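Local coordinates for sugar ABC transporter substrate-binding protein, BlMnBP1 (Bifidobacterium animalis subsp. lactis ATCC 27673, PDB 6I5R) that binds manno-oligosaccharides such as mannobiose as an extracellular solute-binding protein of an ABC transporter, probably delivering them for uptake, at residues T20-P25 with K333-M338; T38-M43 with I73-Q78; G147-I152 with A315-D320. All blocks are in the same frame, centred on the assembly; numbering follows the deposited sequence.

Interaction 1: T20-P25 with K333-M338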
# COMPACT_ATOMS: atom_id res chain seq x y z
N THR A 20 10.67 25.24 11.71
CA THR A 20 9.55 26.09 12.13
C THR A 20 9.47 26.30 13.63
O THR A 20 8.84 27.26 14.06
CB THR A 20 8.20 25.50 11.69
OG1 THR A 20 7.89 24.31 12.45
CG2 THR A 20 8.26 25.17 10.21
N GLY A 21 10.03 25.42 14.45
CA GLY A 21 9.82 25.51 15.88
C GLY A 21 8.49 24.95 16.36
O GLY A 21 8.18 25.06 17.56
N ILE A 22 7.72 24.34 15.47
CA ILE A 22 6.35 23.89 15.76
C ILE A 22 6.25 22.41 15.40
O ILE A 22 6.58 22.00 14.28
CB ILE A 22 5.32 24.70 14.95
CG1 ILE A 22 5.58 26.20 15.06
CG2 ILE A 22 3.90 24.38 15.40
CD1 ILE A 22 4.84 27.01 13.99
N THR A 23 5.77 21.61 16.35
CA THR A 23 5.49 20.22 16.02
C THR A 23 4.05 20.08 15.57
O THR A 23 3.21 20.94 15.83
CB THR A 23 5.77 19.27 17.20
OG1 THR A 23 4.96 19.60 18.32
CG2 THR A 23 7.26 19.30 17.57
N TYR A 24 3.77 18.97 14.90
CA TYR A 24 2.43 18.74 14.38
C TYR A 24 1.33 18.81 15.44
O TYR A 24 0.29 19.44 15.17
CB TYR A 24 2.44 17.38 13.66
CG TYR A 24 1.12 16.86 13.19
CD1 TYR A 24 0.23 16.24 14.06
CD2 TYR A 24 0.79 16.90 11.84
CE1 TYR A 24 -0.97 15.74 13.61
CE2 TYR A 24 -0.40 16.39 11.38
CZ TYR A 24 -1.28 15.82 12.26
OH TYR A 24 -2.48 15.33 11.78
N PRO A 25 1.46 18.20 16.62
CA PRO A 25 0.37 18.31 17.61
C PRO A 25 0.11 19.75 18.06
O PRO A 25 -0.99 20.04 18.57
CB PRO A 25 0.86 17.43 18.78
CG PRO A 25 1.89 16.48 18.15
CD PRO A 25 2.56 17.32 17.07
N LYS A 333 7.35 27.62 4.30
CA LYS A 333 6.77 26.54 3.51
C LYS A 333 6.71 25.24 4.29
O LYS A 333 5.79 24.45 4.09
CB LYS A 333 7.54 26.34 2.20
CG LYS A 333 7.44 27.56 1.30
CD LYS A 333 8.06 27.31 -0.08
CE LYS A 333 7.94 28.56 -0.96
NZ LYS A 333 8.18 28.21 -2.37
N GLN A 334 7.68 25.00 5.17
CA GLN A 334 7.57 23.86 6.06
C GLN A 334 6.31 23.94 6.91
O GLN A 334 5.59 22.95 7.07
CB GLN A 334 8.80 23.78 6.96
CG GLN A 334 10.07 23.36 6.26
CD GLN A 334 11.17 23.05 7.23
OE1 GLN A 334 10.95 23.03 8.41
NE2 GLN A 334 12.37 22.77 6.72
N GLU A 335 6.01 25.11 7.45
CA GLU A 335 4.83 25.24 8.30
C GLU A 335 3.56 25.19 7.48
O GLU A 335 2.59 24.50 7.84
CB GLU A 335 4.92 26.54 9.11
CG GLU A 335 3.86 26.62 10.19
CD GLU A 335 3.84 27.97 10.89
OE1 GLU A 335 4.88 28.68 10.87
OE2 GLU A 335 2.78 28.28 11.48
N ALA A 336 3.55 25.87 6.33
CA ALA A 336 2.39 25.78 5.45
C ALA A 336 2.12 24.33 5.07
O ALA A 336 0.97 23.89 5.06
CB ALA A 336 2.61 26.62 4.19
N SER A 337 3.17 23.58 4.79
CA SER A 337 3.00 22.19 4.37
C SER A 337 2.47 21.33 5.50
O SER A 337 1.67 20.43 5.28
CB SER A 337 4.34 21.64 3.86
OG SER A 337 4.76 22.28 2.66
N MET A 338 2.94 21.59 6.73
CA MET A 338 2.51 20.78 7.87
C MET A 338 1.06 21.09 8.24
O MET A 338 0.31 20.20 8.66
CB MET A 338 3.44 21.01 9.07
CG MET A 338 3.20 20.03 10.20
SD MET A 338 4.41 20.12 11.56
CE MET A 338 6.00 20.00 10.74
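Thr20, Ile22 and Tyr24 of the N-terminal loop meet Gln334, Glu335 and Met338 on one flank of helix 331-346, through van der Waals contact alone. Among the carbon contacts, Thr20 CG2 settles on the helix, 3.6 Å from Gln334 CB and equally near Glu335 N. Farther along, Ile22 CD1 comes against the end of Glu335, 3.4 Å from its CD and almost as near both carboxylate oxygens; the glutamate reaches it on an extended chain with CG anti to the backbone N (chi1 -169°). The sulfur contacts involve Met338, whose SD lies 3.6 Å from Tyr24 N and 4.0 Å from Tyr24 CB, while its bend at chi3 (-52°) leaves CE 4.1 Å from Ile22 O. Polar bonds shape the loop itself: Thr20 OG1 accepts from Ile22 N at 3.0 Å, an ST turn, and is also hydrogen-bonded to Asn18. Gln334 OE1 of the helix is hydrogen-bonded to the backbone N of Lys19. With an alanine in place of Thr20, lacking both OG1 and CG2, Ile22 N would probably lose the acceptor that closes the turn and a gap would be likely to open over Gln334 CB. The chemistry thus divides the work: Thr20 turns its hydroxyl to its own loop and its methyl to the helix, so that shape fit between 20-25 and 333-338 is combined with polar bonds from the residues just before Thr20.

Interaction 2: T38-M43 with I73-Q78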
# COMPACT_ATOMS: atom_id res chain seq x y z
N THR A 38 1.94 31.95 1.00
CA THR A 38 2.94 31.22 0.24
C THR A 38 2.25 30.20 -0.65
O THR A 38 1.03 30.00 -0.60
CB THR A 38 3.97 30.56 1.16
OG1 THR A 38 5.01 29.96 0.40
CG2 THR A 38 3.31 29.47 1.98
N THR A 39 3.07 29.53 -1.44
CA THR A 39 2.64 28.45 -2.31
C THR A 39 3.49 27.22 -2.05
O THR A 39 4.71 27.31 -1.94
CB THR A 39 2.78 28.86 -3.77
OG1 THR A 39 1.95 30.00 -4.02
CG2 THR A 39 2.36 27.73 -4.66
N ILE A 40 2.83 26.08 -1.96
CA ILE A 40 3.50 24.80 -1.76
C ILE A 40 3.12 23.88 -2.90
O ILE A 40 2.02 23.95 -3.45
CB ILE A 40 3.15 24.20 -0.39
CG1 ILE A 40 1.64 24.00 -0.26
CG2 ILE A 40 3.66 25.17 0.71
CD1 ILE A 40 1.21 23.28 1.04
N THR A 41 4.07 23.01 -3.26
CA THR A 41 3.93 22.04 -4.33
C THR A 41 3.77 20.68 -3.66
O THR A 41 4.62 20.28 -2.85
CB THR A 41 5.12 22.07 -5.28
OG1 THR A 41 5.09 23.31 -6.01
CG2 THR A 41 5.04 20.93 -6.30
N PHE A 42 2.68 20.00 -4.00
CA PHE A 42 2.27 18.73 -3.39
C PHE A 42 2.34 17.67 -4.47
O PHE A 42 1.57 17.71 -5.42
CB PHE A 42 0.85 18.90 -2.83
CG PHE A 42 0.16 17.61 -2.44
CD1 PHE A 42 0.87 16.51 -2.02
CD2 PHE A 42 -1.24 17.53 -2.47
CE1 PHE A 42 0.22 15.37 -1.65
CE2 PHE A 42 -1.90 16.37 -2.09
CZ PHE A 42 -1.16 15.29 -1.69
N MET A 43 3.34 16.78 -4.38
CA MET A 43 3.51 15.70 -5.35
C MET A 43 2.77 14.46 -4.84
O MET A 43 2.97 14.05 -3.70
CB MET A 43 4.99 15.36 -5.54
CG MET A 43 5.87 16.46 -6.13
SD MET A 43 7.58 15.82 -6.18
CE MET A 43 7.37 14.32 -7.10
N ILE A 73 -2.61 30.10 1.56
CA ILE A 73 -1.72 28.98 1.29
C ILE A 73 -2.22 28.35 -0.01
O ILE A 73 -3.19 27.57 -0.01
CB ILE A 73 -1.69 27.97 2.43
CG1 ILE A 73 -1.06 28.57 3.68
CG2 ILE A 73 -0.90 26.70 1.99
CD1 ILE A 73 -1.03 27.64 4.86
N THR A 74 -1.55 28.67 -1.10
CA THR A 74 -1.87 28.10 -2.40
C THR A 74 -1.18 26.76 -2.55
O THR A 74 0.03 26.64 -2.37
CB THR A 74 -1.45 29.05 -3.53
OG1 THR A 74 -2.26 30.24 -3.50
CG2 THR A 74 -1.56 28.35 -4.88
N VAL A 75 -1.97 25.75 -2.91
CA VAL A 75 -1.49 24.39 -3.05
C VAL A 75 -1.49 24.02 -4.52
O VAL A 75 -2.55 23.99 -5.16
CB VAL A 75 -2.36 23.41 -2.26
CG1 VAL A 75 -1.78 22.00 -2.35
CG2 VAL A 75 -2.50 23.85 -0.81
N LYS A 76 -0.31 23.71 -5.06
CA LYS A 76 -0.17 23.28 -6.44
C LYS A 76 0.08 21.78 -6.46
O LYS A 76 1.04 21.31 -5.85
CB LYS A 76 1.00 23.99 -7.12
CG LYS A 76 0.77 25.48 -7.30
CD LYS A 76 2.06 26.11 -7.70
CE LYS A 76 2.56 25.53 -9.01
NZ LYS A 76 3.71 26.40 -9.41
N VAL A 77 -0.76 21.04 -7.18
CA VAL A 77 -0.69 19.58 -7.19
C VAL A 77 0.08 19.14 -8.43
O VAL A 77 -0.21 19.59 -9.54
CB VAL A 77 -2.08 18.94 -7.18
CG1 VAL A 77 -1.96 17.43 -7.08
CG2 VAL A 77 -2.88 19.46 -6.04
N GLN A 78 1.02 18.22 -8.23
CA GLN A 78 1.72 17.55 -9.32
C GLN A 78 1.56 16.04 -9.19
O GLN A 78 1.87 15.47 -8.14
CB GLN A 78 3.20 17.90 -9.32
CG GLN A 78 3.52 19.37 -9.45
CD GLN A 78 5.01 19.61 -9.58
OE1 GLN A 78 5.82 18.71 -9.33
NE2 GLN A 78 5.39 20.80 -10.01
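Gln78 lies across Thr41 at one end of a parallel strand pair, 38-43 with 73-78. Its CB is 4.2 Å from Phe42 O, the carbonyl that accepts from Gln78 N. With CG beside the backbone N (chi1 -59°) and the chain extended, the side chain then runs back over the neighbouring strand: CG is 3.8 Å from Thr41 CG2, CD approaches the same methyl to 3.5 Å, and NE2 stays 3.7 Å from it. OE1 passes 3.9 Å from Met43 CG and is hydrogen-bonded to Arg90, which probably helps hold the amide's rotation. Lys76 repeats this diagonal two residues earlier, its CD pressed tightly on Thr39 CG2 at 3.5 Å. Beneath these side chains five backbone hydrogen bonds alternate between the strands; that from Lys76 N to Ile40 O is 2.8 Å long and almost straight (178°). On the other face the contacts across the pair are apolar: Ile40 CD1 touches the CG2 methyls of Ile73 and Val75, and Phe42 CB meets Val75 CG1. This is the strand pairing of a beta-alpha-beta unit, with helix 59-69 as the crossover. That helix covers the apolar face through Phe66, Ile63 and Trp59, whose ring stands edge-to-face with Phe42; helix 331-346 packs beside it on Thr38, Ile40 and Ile73, and strand 100-102 continues the sheet beyond 38-43.

Interaction 3: G147-I152 with A315-D320. With BMA (beta-D-mannopyranose), chain B.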
# COMPACT_ATOMS: atom_id res chain seq x y z
N GLY A 147 -5.44 4.51 6.21
CA GLY A 147 -5.12 3.14 6.55
C GLY A 147 -5.84 2.22 5.59
O GLY A 147 -7.03 2.37 5.34
N VAL A 148 -5.09 1.29 5.01
CA VAL A 148 -5.64 0.37 4.03
C VAL A 148 -5.32 -1.04 4.50
O VAL A 148 -4.40 -1.27 5.29
CB VAL A 148 -5.07 0.61 2.63
CG1 VAL A 148 -5.57 1.94 2.06
CG2 VAL A 148 -3.52 0.57 2.67
N THR A 149 -6.10 -1.99 4.02
CA THR A 149 -5.72 -3.38 4.17
C THR A 149 -5.41 -3.95 2.80
O THR A 149 -5.69 -3.32 1.77
CB THR A 149 -6.84 -4.18 4.82
OG1 THR A 149 -8.05 -3.89 4.12
CG2 THR A 149 -6.95 -3.82 6.30
N ALA A 150 -4.76 -5.11 2.80
CA ALA A 150 -4.44 -5.80 1.56
C ALA A 150 -5.38 -7.00 1.50
O ALA A 150 -5.47 -7.79 2.45
CB ALA A 150 -2.96 -6.19 1.50
N GLY A 151 -6.12 -7.09 0.42
CA GLY A 151 -7.14 -8.12 0.27
C GLY A 151 -7.28 -8.41 -1.18
O GLY A 151 -6.34 -8.26 -1.97
N ILE A 152 -8.46 -8.88 -1.57
CA ILE A 152 -8.72 -9.14 -2.98
C ILE A 152 -10.01 -8.45 -3.38
O ILE A 152 -11.05 -8.64 -2.74
CB ILE A 152 -8.78 -10.65 -3.29
CG1 ILE A 152 -7.40 -11.28 -2.98
CG2 ILE A 152 -9.17 -10.86 -4.75
CD1 ILE A 152 -7.26 -12.74 -3.36
N ALA A 315 -5.59 -9.69 8.47
CA ALA A 315 -5.35 -8.61 7.53
C ALA A 315 -4.63 -7.48 8.27
O ALA A 315 -5.09 -7.03 9.32
CB ALA A 315 -6.66 -8.11 6.90
N THR A 316 -3.50 -7.05 7.72
CA THR A 316 -2.73 -5.95 8.28
C THR A 316 -3.31 -4.62 7.81
O THR A 316 -3.61 -4.46 6.62
CB THR A 316 -1.26 -6.02 7.85
OG1 THR A 316 -0.67 -7.22 8.36
CG2 THR A 316 -0.50 -4.79 8.32
N ILE A 317 -3.50 -3.69 8.72
CA ILE A 317 -3.81 -2.32 8.35
C ILE A 317 -2.52 -1.53 8.34
O ILE A 317 -1.75 -1.57 9.30
CB ILE A 317 -4.82 -1.69 9.32
CG1 ILE A 317 -6.15 -2.41 9.19
CG2 ILE A 317 -4.95 -0.24 9.00
CD1 ILE A 317 -7.00 -2.15 10.39
N ALA A 318 -2.29 -0.83 7.23
CA ALA A 318 -1.05 -0.11 7.05
C ALA A 318 -1.36 1.15 6.26
O ALA A 318 -2.45 1.32 5.71
CB ALA A 318 0.01 -0.98 6.36
N GLY A 319 -0.41 2.09 6.30
CA GLY A 319 -0.51 3.24 5.45
C GLY A 319 -0.36 2.84 4.00
O GLY A 319 0.43 1.96 3.66
N ASP A 320 -1.13 3.49 3.14
CA ASP A 320 -0.93 3.35 1.70
C ASP A 320 0.28 4.14 1.24
O ASP A 320 1.27 3.57 0.76
CB ASP A 320 -2.19 3.78 0.96
CG ASP A 320 -1.98 3.89 -0.52
OD1 ASP A 320 -1.69 2.87 -1.18
OD2 ASP A 320 -2.11 4.99 -1.04
C1 BMA B . -1.84 3.56 -7.32
C2 BMA B . -0.34 3.20 -7.08
C3 BMA B . -0.25 2.34 -5.86
C4 BMA B . -1.04 2.93 -4.70
C5 BMA B . -2.49 3.20 -5.11
C6 BMA B . -3.28 3.85 -3.99
O2 BMA B . 0.42 4.36 -6.75
O3 BMA B . 1.10 2.12 -5.44
O4 BMA B . -1.03 1.99 -3.66
O5 BMA B . -2.47 4.10 -6.22
O6 BMA B . -2.74 5.15 -3.69
O HOH W 1 -3.04 -6.04 4.84
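An antiparallel ladder running up to the mannobiose pocket pairs Val148 with Ala318. The two bond reciprocally: Val148 N gives to Ala318 O at 2.7 Å, nearly straight (173°), and Ala318 N returns a bond of 2.9 Å to Val148 O. The strands diverge (138° between their directions), and farther along a water accepts from Ala150 N; it also lies near Thr316 O, but that distance is too short to be relied on. Side by side and pointing the same way, Thr149 and Ile317 are tightly packed, CG2 of the threonine 3.3 Å from CG1 of the isoleucine; Thr149 OG1 is hydrogen-bonded to Tyr370 and Tyr302. At the residue after Gly319, Asp320 CB rests on the two methyls of Val148, 3.9 Å from CG2. Extending from there with CG anti to the backbone N (chi1 170°), the carboxylate divides its oxygens over one mannose: O4 of the sugar donates to OD1 and O6 to OD2, each at 2.7 Å. OD2 is also hydrogen-bonded to Asn145, a second partner that should help hold the carboxylate's rotation. Lying near the centre of the chain, the pair is consistent with the linking strands between the lobes of a binding protein. Strand 377-379 pairs in parallel with 314-325, and strands 277-283 and 300-304 pair with 139-155.

Interactions 1 and 2 adjoin, with centres 15 Å apart: the flank of helix 331-346 turned from the N-terminal loop packs on the first strand of interaction 2, Ala336 CB lying 3.7 Å from Thr38 CG2. Interaction 3 is 28 Å from each, centre to centre, and its nearest atoms are about 10 Å from interaction 2 and 13 Å from interaction 1. The fold still connects all three, since strand 314-325 is followed in the chain by helix 331-346 and interactions 2 and 3 belong to the same sheet. Both strands 38-44 and 314-325 lead toward the sugar: Asn45, just beyond the former, and Asp320 bind the same mannose, whereas the side chain of Phe42 stays about 10 Å from a mannose.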